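Endonuclease PI-MtuI (Mycobacterium tuberculosis, PDB 2IMZ) probably catalyses its own excision from a precursor of the recombinase RecA by protein splicing, the crystallised form being the splicing domain of the intein. Local coordinates at residues Gly5-Asp10 / Gly14-Ile19. The protein carries 1 engineered substitution. Numbering follows the deposited sequence.
Sequences GTRIFD and GTTHRI
Ile8 and His17 face each other as the hydrogen-bonded pair of a two-stranded antiparallel beta hairpin near the start of the intein splicing domain, strand 7-9 running against strand 16-18. Two nearly straight bonds join them: Ile8 N to His17 O at 2.7 Å, with the donor in the carbonyl plane, and His17 N to Ile8 O at 2.8 Å, the donor tilted 30° from the plane of the Ile8 carbonyl. His17 O also accepts a CA-H...O contact from Arg7. Both side chains leave the same face of the hairpin. The buried Ile8 side chain touches Val31 of strand 30-34 and Leu159 and Ala161 of strand 159-161, while His17 touches Ile29. The His17 ring stands with Ile8 O at its edge and the methyl CG2 of Thr15 above one face, offset toward the rim. Ile19, the first residue of helix 19-24, extends the pairing through a bond from its N to Thr6 O (2.9 Å). With CG1 anti to the backbone N (chi1 -166°), its CG2 falls between the backbone N and the carbonyl carbon, where it meets Thr6 CB at 3.9 Å. The Ile19 side chain, about 12 Å from a bound zinc ion, also touches Phe149 and Leu151 of the long strand 134-153. On the other face of the hairpin, Thr16 CG2 packs 3.6 Å from Arg7 CB, while the guanidinium of Arg7 reaches on to a salt bridge with Glu162. Near the turn, Gly14 and Thr15 together oppose Asp10 in a G1 beta bulge, Gly14 having the positive phi (87°) that suits glycine. Asp10 OD1 takes hydrogen bonds from Val12 N and Thr13 N within the turn, and the backbone of Asp10 spans the bulge, its N bonded to Thr15 O and its O accepting Gly14 N at 2.7 Å.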
loop_
_atom_site.group_PDB
_atom_site.type_symbol
_atom_site.label_atom_id
_atom_site.label_comp_id
_atom_site.label_asym_id
_atom_site.label_seq_id
_atom_site.Cartn_x
_atom_site.Cartn_y
_atom_site.Cartn_z
ATOM N N GLY A 5 -2.344 -17.835 6.681
ATOM C CA GLY A 5 -2.263 -18.957 5.763
ATOM C C GLY A 5 -1.819 -18.566 4.367
ATOM O O GLY A 5 -1.474 -19.429 3.560
ATOM N N THR A 6 -1.834 -17.270 4.074
ATOM C CA THR A 6 -1.417 -16.783 2.759
ATOM C C THR A 6 0.030 -17.185 2.506
ATOM O O THR A 6 0.917 -16.860 3.296
ATOM C CB THR A 6 -1.510 -15.250 2.667
ATOM O OG1 THR A 6 -2.874 -14.839 2.834
ATOM C CG2 THR A 6 -0.996 -14.775 1.319
ATOM N N ARG A 7 0.269 -17.873 1.392
ATOM C CA ARG A 7 1.615 -18.332 1.054
ATOM C C ARG A 7 2.395 -17.327 0.215
ATOM O O ARG A 7 1.958 -16.918 -0.862
ATOM C CB ARG A 7 1.523 -19.691 0.345
ATOM C CG ARG A 7 1.050 -20.793 1.287
ATOM C CD ARG A 7 0.483 -22.009 0.569
ATOM N NE ARG A 7 -0.733 -21.692 -0.173
ATOM C CZ ARG A 7 -1.603 -22.601 -0.602
ATOM N NH1 ARG A 7 -1.394 -23.889 -0.356
ATOM N NH2 ARG A 7 -2.680 -22.224 -1.285
ATOM N N ILE A 8 3.555 -16.932 0.735
ATOM C CA ILE A 8 4.427 -15.961 0.080
ATOM C C ILE A 8 5.708 -16.635 -0.400
ATOM O O ILE A 8 6.450 -17.208 0.396
ATOM C CB ILE A 8 4.828 -14.830 1.051
ATOM C CG1 ILE A 8 3.581 -14.214 1.693
ATOM C CG2 ILE A 8 5.630 -13.765 0.307
ATOM C CD1 ILE A 8 2.622 -13.599 0.710
ATOM N N PHE A 9 5.957 -16.553 -1.701
ATOM C CA PHE A 9 7.134 -17.157 -2.317
ATOM C C PHE A 9 8.368 -16.257 -2.255
ATOM O O PHE A 9 8.311 -15.096 -2.645
ATOM C CB PHE A 9 6.805 -17.486 -3.780
ATOM C CG PHE A 9 7.978 -17.981 -4.590
ATOM C CD1 PHE A 9 8.729 -19.072 -4.167
ATOM C CD2 PHE A 9 8.285 -17.391 -5.814
ATOM C CE1 PHE A 9 9.768 -19.573 -4.958
ATOM C CE2 PHE A 9 9.320 -17.885 -6.609
ATOM C CZ PHE A 9 10.061 -18.977 -6.180
ATOM N N ASP A 10 9.476 -16.803 -1.750
ATOM C CA ASP A 10 10.742 -16.070 -1.677
ATOM C C ASP A 10 11.540 -16.606 -2.867
ATOM O O ASP A 10 12.036 -17.730 -2.830
ATOM C CB ASP A 10 11.482 -16.380 -0.371
ATOM C CG ASP A 10 12.810 -15.646 -0.267
ATOM O OD1 ASP A 10 13.469 -15.472 -1.311
ATOM O OD2 ASP A 10 13.204 -15.256 0.854
ATOM N N GLY A 14 13.721 -19.862 -2.685
ATOM C CA GLY A 14 12.821 -20.828 -3.288
ATOM C C GLY A 14 11.807 -21.334 -2.276
ATOM O O GLY A 14 10.961 -22.171 -2.590
ATOM N N THR A 15 11.897 -20.814 -1.055
ATOM C CA THR A 15 11.011 -21.199 0.041
ATOM C C THR A 15 9.674 -20.463 0.018
ATOM O O THR A 15 9.607 -19.294 -0.360
ATOM C CB THR A 15 11.679 -20.911 1.411
ATOM O OG1 THR A 15 12.872 -21.696 1.534
ATOM C CG2 THR A 15 10.734 -21.241 2.559
ATOM N N THR A 16 8.622 -21.164 0.431
ATOM C CA THR A 16 7.283 -20.598 0.503
ATOM C C THR A 16 6.947 -20.421 1.980
ATOM O O THR A 16 7.059 -21.368 2.762
ATOM C CB THR A 16 6.253 -21.538 -0.151
ATOM O OG1 THR A 16 6.576 -21.697 -1.535
ATOM C CG2 THR A 16 4.841 -20.971 -0.024
ATOM N N HIS A 17 6.529 -19.214 2.355
ATOM C CA HIS A 17 6.212 -18.908 3.749
ATOM C C HIS A 17 4.761 -18.551 4.003
ATOM O O HIS A 17 4.084 -18.006 3.129
ATOM C CB HIS A 17 7.027 -17.706 4.239
ATOM C CG HIS A 17 8.509 -17.880 4.155
ATOM N ND1 HIS A 17 9.217 -17.704 2.987
ATOM C CD2 HIS A 17 9.422 -18.171 5.110
ATOM C CE1 HIS A 17 10.505 -17.874 3.227
ATOM N NE2 HIS A 17 10.655 -18.158 4.509
ATOM N N ARG A 18 4.292 -18.844 5.213
ATOM C CA ARG A 18 2.939 -18.468 5.602
ATOM C C ARG A 18 3.128 -17.055 6.146
ATOM O O ARG A 18 4.014 -16.809 6.967
ATOM C CB ARG A 18 2.392 -19.390 6.686
ATOM C CG ARG A 18 2.169 -20.826 6.220
ATOM C CD ARG A 18 1.447 -21.631 7.284
ATOM N NE ARG A 18 2.111 -21.508 8.578
ATOM C CZ ARG A 18 1.616 -21.965 9.723
ATOM N NH1 ARG A 18 0.442 -22.587 9.744
ATOM N NH2 ARG A 18 2.293 -21.791 10.852
ATOM N N ILE A 19 2.305 -16.122 5.684
ATOM C CA ILE A 19 2.448 -14.737 6.101
ATOM C C ILE A 19 2.485 -14.507 7.615
ATOM O O ILE A 19 3.236 -13.654 8.089
ATOM C CB ILE A 19 1.350 -13.849 5.455
ATOM C CG1 ILE A 19 1.726 -12.374 5.620
ATOM C CG2 ILE A 19 -0.016 -14.150 6.070
ATOM C CD1 ILE A 19 0.972 -11.434 4.678
#